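Local atomic coordinates of malonyl CoA-ACP transacylase (Xanthomonas oryzae pv. oryzae, PDB entry 3K89), a protein that probably catalyses the transfer of the malonyl group from malonyl-CoA to holo-acyl carrier protein, releasing CoA and supplying malonyl-ACP for fatty acid synthesis. Residues E23-L27 and L299-Y305; R83-P87 and D310-H314. One frame throughout, in Å; residues are numbered along the deposited sequence.

Interaction 1. Residues E23-L27 and L299-Y305; sequences ELSEL and LATPADY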
loop_
_atom_site.group_PDB
_atom_site.type_symbol
_atom_site.label_atom_id
_atom_site.label_comp_id
_atom_site.label_asym_id
_atom_site.label_seq_id
_atom_site.Cartn_x
_atom_site.Cartn_y
_atom_site.Cartn_z
ATOM N N GLU A 23 14.367 -14.216 6.629
ATOM C CA GLU A 23 14.325 -15.264 7.627
ATOM C C GLU A 23 13.210 -16.247 7.356
ATOM O O GLU A 23 13.385 -17.463 7.535
ATOM C CB GLU A 23 14.236 -14.669 9.032
ATOM C CG GLU A 23 15.532 -13.940 9.398
ATOM C CD GLU A 23 15.368 -12.975 10.553
ATOM O OE1 GLU A 23 14.358 -12.225 10.593
ATOM O OE2 GLU A 23 16.284 -12.961 11.409
ATOM N N LEU A 24 12.067 -15.740 6.896
ATOM C CA LEU A 24 11.004 -16.639 6.455
ATOM C C LEU A 24 11.422 -17.478 5.255
ATOM O O LEU A 24 11.058 -18.650 5.167
ATOM C CB LEU A 24 9.722 -15.866 6.137
ATOM C CG LEU A 24 8.887 -15.503 7.363
ATOM C CD1 LEU A 24 7.802 -14.504 6.944
ATOM C CD2 LEU A 24 8.300 -16.741 8.059
ATOM N N SER A 25 12.156 -16.875 4.322
ATOM C CA SER A 25 12.612 -17.589 3.120
ATOM C C SER A 25 13.497 -18.782 3.479
ATOM O O SER A 25 13.400 -19.839 2.862
ATOM C CB SER A 25 13.367 -16.632 2.197
ATOM O OG SER A 25 13.859 -17.294 1.039
ATOM N N GLU A 26 14.346 -18.615 4.489
ATOM C CA GLU A 26 15.198 -19.719 4.946
ATOM C C GLU A 26 14.393 -20.941 5.389
ATOM O O GLU A 26 14.844 -22.089 5.247
ATOM C CB GLU A 26 16.080 -19.237 6.091
ATOM C CG GLU A 26 17.196 -18.347 5.627
ATOM C CD GLU A 26 18.181 -18.015 6.725
ATOM O OE1 GLU A 26 17.984 -18.472 7.877
ATOM O OE2 GLU A 26 19.156 -17.288 6.430
ATOM N N LEU A 27 13.208 -20.697 5.935
ATOM C CA LEU A 27 12.331 -21.765 6.397
ATOM C C LEU A 27 11.405 -22.329 5.317
ATOM O O LEU A 27 10.904 -23.454 5.450
ATOM C CB LEU A 27 11.499 -21.283 7.589
ATOM C CG LEU A 27 12.283 -20.724 8.788
ATOM C CD1 LEU A 27 11.320 -20.116 9.799
ATOM C CD2 LEU A 27 13.149 -21.804 9.451
ATOM N N LEU A 299 3.005 -10.296 9.921
ATOM C CA LEU A 299 3.436 -11.639 9.552
ATOM C C LEU A 299 4.841 -11.664 8.925
ATOM O O LEU A 299 5.275 -12.702 8.421
ATOM C CB LEU A 299 2.421 -12.262 8.569
ATOM C CG LEU A 299 0.935 -12.312 8.921
ATOM C CD1 LEU A 299 0.127 -12.908 7.757
ATOM C CD2 LEU A 299 0.719 -13.116 10.202
ATOM N N ALA A 300 5.554 -10.544 9.001
ATOM C CA ALA A 300 6.815 -10.347 8.258
ATOM C C ALA A 300 8.006 -11.218 8.666
ATOM O O ALA A 300 8.970 -11.315 7.919
ATOM C CB ALA A 300 7.227 -8.855 8.309
ATOM N N THR A 301 7.945 -11.833 9.845
ATOM C CA THR A 301 9.117 -12.489 10.442
ATOM C C THR A 301 8.697 -13.832 11.026
ATOM O O THR A 301 7.520 -14.012 11.358
ATOM C CB THR A 301 9.677 -11.653 11.606
ATOM O OG1 THR A 301 8.689 -11.596 12.636
ATOM C CG2 THR A 301 10.033 -10.232 11.181
ATOM N N PRO A 302 9.655 -14.763 11.201
ATOM C CA PRO A 302 9.301 -16.082 11.744
ATOM C C PRO A 302 8.504 -16.023 13.058
ATOM O O PRO A 302 7.486 -16.713 13.189
ATOM C CB PRO A 302 10.657 -16.747 11.941
ATOM C CG PRO A 302 11.478 -16.178 10.824
ATOM C CD PRO A 302 11.056 -14.724 10.756
ATOM N N ALA A 303 8.927 -15.192 14.006
ATOM C CA ALA A 303 8.227 -15.177 15.288
ATOM C C ALA A 303 6.831 -14.564 15.208
ATOM O O ALA A 303 5.904 -15.023 15.889
ATOM C CB ALA A 303 9.075 -14.465 16.358
ATOM N N ASP A 304 6.670 -13.518 14.403
ATOM C CA ASP A 304 5.359 -12.887 14.292
ATOM C C ASP A 304 4.407 -13.776 13.500
ATOM O O ASP A 304 3.240 -13.925 13.860
ATOM C CB ASP A 304 5.487 -11.515 13.623
ATOM C CG ASP A 304 6.199 -10.506 14.501
ATOM O OD1 ASP A 304 6.000 -10.514 15.734
ATOM O OD2 ASP A 304 6.975 -9.677 13.953
ATOM N N TYR A 305 4.927 -14.374 12.433
ATOM C CA TYR A 305 4.168 -15.343 11.646
ATOM C C TYR A 305 3.682 -16.512 12.507
ATOM O O TYR A 305 2.484 -16.827 12.523
ATOM C CB TYR A 305 4.989 -15.826 10.442
ATOM C CG TYR A 305 4.255 -16.836 9.623
ATOM C CD1 TYR A 305 3.377 -16.434 8.615
ATOM C CD2 TYR A 305 4.388 -18.191 9.882
ATOM C CE1 TYR A 305 2.665 -17.371 7.881
ATOM C CE2 TYR A 305 3.687 -19.131 9.149
ATOM C CZ TYR A 305 2.827 -18.714 8.152
ATOM O OH TYR A 305 2.117 -19.648 7.427
HETATM O O HOH W 1 11.232 -12.884 7.464
#
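Leu-24 and Pro-302 mark the closest backbone approach, CA to CA 5.6 Å, where the short helix 22-27 meets the first turn of helix 302-311 and the loop before it. Direct contact between the segments is mainly apolar. Leu-24 holds CG anti to its carbonyl carbon, beside the backbone N (chi1 -81°), and from there its two branches diverge. CD1 enters the loop and rests 3.4 Å from Leu-299 O, beside Ala-300 O, whereas CD2 lies 3.9 Å from Pro-302 CA and also reaches Tyr-305 CB. The proline ring fits between helix side chains: its CD meets Glu-23 CB at 3.6 Å, the two side chains crossing at about a right angle, and Leu-27 CD1 closes on Pro-302 CB at 4.0 Å. One water joins the backbones, accepting from Leu-24 N and donating to Ala-300 O at 2.8 Å. Thr-301 is the N-cap of helix 302-311: its OG1 takes a weak capping bond from Asp-304 N and donates to Asp-304 OD2 at 2.9 Å, meeting that oxygen from above the carboxylate plane. Helix 61-81 packs against the same residues, its Leu-78 touching both Leu-24 and Tyr-305. Ile-31 of helix 30-42 adds to the cover of Leu-24, and Leu-299 continues directly from edge strand 295-298 of the parallel sheet.

Interaction 2. Residues R83-P87 and D310-H314; sequences RGQRP and DAWAH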
loop_
_atom_site.group_PDB
_atom_site.type_symbol
_atom_site.label_atom_id
_atom_site.label_comp_id
_atom_site.label_asym_id
_atom_site.label_seq_id
_atom_site.Cartn_x
_atom_site.Cartn_y
_atom_site.Cartn_z
ATOM N N ARG A 83 -2.410 -23.686 6.270
ATOM C CA ARG A 83 -3.743 -23.849 6.860
ATOM C C ARG A 83 -4.118 -22.733 7.818
ATOM O O ARG A 83 -4.836 -22.959 8.788
ATOM C CB ARG A 83 -3.894 -25.221 7.560
ATOM C CG ARG A 83 -3.604 -26.446 6.686
ATOM C CD ARG A 83 -4.809 -26.878 5.846
ATOM N NE ARG A 83 -5.377 -25.779 5.064
ATOM C CZ ARG A 83 -4.791 -25.215 4.009
ATOM N NH1 ARG A 83 -3.596 -25.629 3.595
ATOM N NH2 ARG A 83 -5.399 -24.220 3.374
ATOM N N GLY A 84 -3.638 -21.525 7.549
ATOM C CA GLY A 84 -4.104 -20.376 8.302
ATOM C C GLY A 84 -5.557 -20.114 7.943
ATOM O O GLY A 84 -6.001 -20.467 6.845
ATOM N N GLN A 85 -6.297 -19.506 8.866
ATOM C CA GLN A 85 -7.683 -19.119 8.609
ATOM C C GLN A 85 -7.759 -18.220 7.365
ATOM O O GLN A 85 -6.935 -17.320 7.203
ATOM C CB GLN A 85 -8.271 -18.400 9.830
ATOM C CG GLN A 85 -8.512 -19.317 11.049
ATOM C CD GLN A 85 -8.921 -18.570 12.331
ATOM O OE1 GLN A 85 -9.206 -19.201 13.358
ATOM N NE2 GLN A 85 -8.945 -17.236 12.279
ATOM N N ARG A 86 -8.721 -18.490 6.479
ATOM C CA ARG A 86 -8.974 -17.610 5.332
ATOM C C ARG A 86 -9.689 -16.325 5.741
ATOM O O ARG A 86 -10.756 -16.378 6.367
ATOM C CB ARG A 86 -9.784 -18.327 4.247
ATOM C CG ARG A 86 -8.999 -18.657 2.998
ATOM C CD ARG A 86 -9.770 -19.615 2.086
ATOM N NE ARG A 86 -11.164 -19.204 1.864
ATOM C CZ ARG A 86 -11.567 -18.341 0.929
ATOM N NH1 ARG A 86 -10.692 -17.768 0.114
ATOM N NH2 ARG A 86 -12.857 -18.044 0.812
ATOM N N PRO A 87 -9.119 -15.157 5.376
ATOM C CA PRO A 87 -9.793 -13.910 5.705
ATOM C C PRO A 87 -11.092 -13.720 4.913
ATOM O O PRO A 87 -11.210 -14.226 3.789
ATOM C CB PRO A 87 -8.754 -12.836 5.341
ATOM C CG PRO A 87 -7.930 -13.468 4.258
ATOM C CD PRO A 87 -7.868 -14.940 4.617
ATOM N N ASP A 310 -0.531 -19.376 15.444
ATOM C CA ASP A 310 -0.937 -20.069 16.670
ATOM C C ASP A 310 -2.167 -19.453 17.325
ATOM O O ASP A 310 -3.099 -20.176 17.685
ATOM C CB ASP A 310 0.203 -20.124 17.683
ATOM C CG ASP A 310 -0.128 -20.995 18.878
ATOM O OD1 ASP A 310 -0.514 -20.434 19.927
ATOM O OD2 ASP A 310 -0.021 -22.235 18.762
ATOM N N ALA A 311 -2.170 -18.127 17.473
ATOM C CA ALA A 311 -3.260 -17.410 18.148
ATOM C C ALA A 311 -4.600 -17.495 17.410
ATOM O O ALA A 311 -5.664 -17.371 18.033
ATOM C CB ALA A 311 -2.875 -15.952 18.396
ATOM N N TRP A 312 -4.537 -17.701 16.096
ATOM C CA TRP A 312 -5.716 -17.800 15.236
ATOM C C TRP A 312 -5.753 -19.182 14.560
ATOM O O TRP A 312 -5.794 -19.282 13.324
ATOM C CB TRP A 312 -5.697 -16.701 14.158
ATOM C CG TRP A 312 -5.585 -15.278 14.657
ATOM C CD1 TRP A 312 -6.008 -14.789 15.855
ATOM C CD2 TRP A 312 -5.053 -14.151 13.936
ATOM N NE1 TRP A 312 -5.758 -13.439 15.937
ATOM C CE2 TRP A 312 -5.168 -13.025 14.775
ATOM C CE3 TRP A 312 -4.477 -13.991 12.671
ATOM C CZ2 TRP A 312 -4.739 -11.748 14.386
ATOM C CZ3 TRP A 312 -4.044 -12.730 12.293
ATOM C CH2 TRP A 312 -4.181 -11.626 13.147
ATOM N N ALA A 313 -5.738 -20.237 15.375
ATOM C CA ALA A 313 -5.508 -21.612 14.895
ATOM C C ALA A 313 -6.710 -22.342 14.256
ATOM O O ALA A 313 -7.589 -22.859 14.967
ATOM C CB ALA A 313 -4.896 -22.466 16.018
ATOM N N HIS A 314 -6.730 -22.377 12.918
ATOM C CA HIS A 314 -7.614 -23.269 12.149
ATOM C C HIS A 314 -6.964 -23.683 10.834
ATOM O O HIS A 314 -6.921 -24.868 10.496
ATOM C CB HIS A 314 -8.979 -22.631 11.864
ATOM C CG HIS A 314 -9.974 -22.789 12.974
ATOM N ND1 HIS A 314 -10.711 -21.733 13.468
ATOM C CD2 HIS A 314 -10.354 -23.878 13.687
ATOM C CE1 HIS A 314 -11.503 -22.164 14.435
ATOM N NE2 HIS A 314 -11.307 -23.462 14.587
#
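Gln-85 lays its side chain between Trp-312 and His-314, and the contact is best understood from how its flat amide is turned against the two rings. The Gln-85 chain runs out extended (chi2 172°), carrying the amide over to the chain end. There the amide plane is only 14° from that of the Trp-312 indole, yet the two do not stack: the side chains cross at about a right angle, and the indole leads off from Gln-85 while its CB stays 4.2 Å from Gln-85 CD. The nearer part of the tryptophan is its backbone, for Trp-312 O lies 3.4 Å from Gln-85 CD and also close to CG. Toward His-314 the amide is inclined by 28° to the imidazole. Gln-85 CG rests against His-314 CB at 3.4 Å, and farther out Gln-85 CD comes within 3.8 Å of His-314 ND1. Beside this, the carbonyl oxygen Arg-83 O faces the backbone at the chain end, 3.3 Å from His-314 O; both are acceptors, and they form no hydrogen bond.

Trp-312 is where the chain leaves the helical conformation after helix 302-311, and its indole NE1 is held by a hydrogen bond to Asp-295 OD2. Backbone Gln-85 O is likewise occupied, accepting from Trp-79 NE1 of helix 61-81. The C-terminal tail is packed over the end of the parallel sheet at which strands 86-92, 6-10 and 273-276 begin: Gln-85 and Trp-312 both touch Leu-6 and Arg-273, Trp-312 also meets Ala-275, and Gln-85 borders Glu-3 of outermost strand 2-3.

In the fold
Helix 302-311 is common to both contacts, which deal with its opposite ends: interaction 1 with its start, interaction 2 with the chain that leaves it. Their centres lie 16 Å apart on the same side of the molecule, and no atoms touch between them, although helix 61-81 borders both. Each is partly buried, but with different chemistry. Interaction 1 joins helix to helix start through a buried leucine and a proline, with water bridging the backbones. Interaction 2 joins a loop entering the sheet to the C-terminal tail through the side chain of buried Gln-85, the backbone carbonyl and CB of Trp-312, and exposed His-314. Both lie away from the predicted active-site residues.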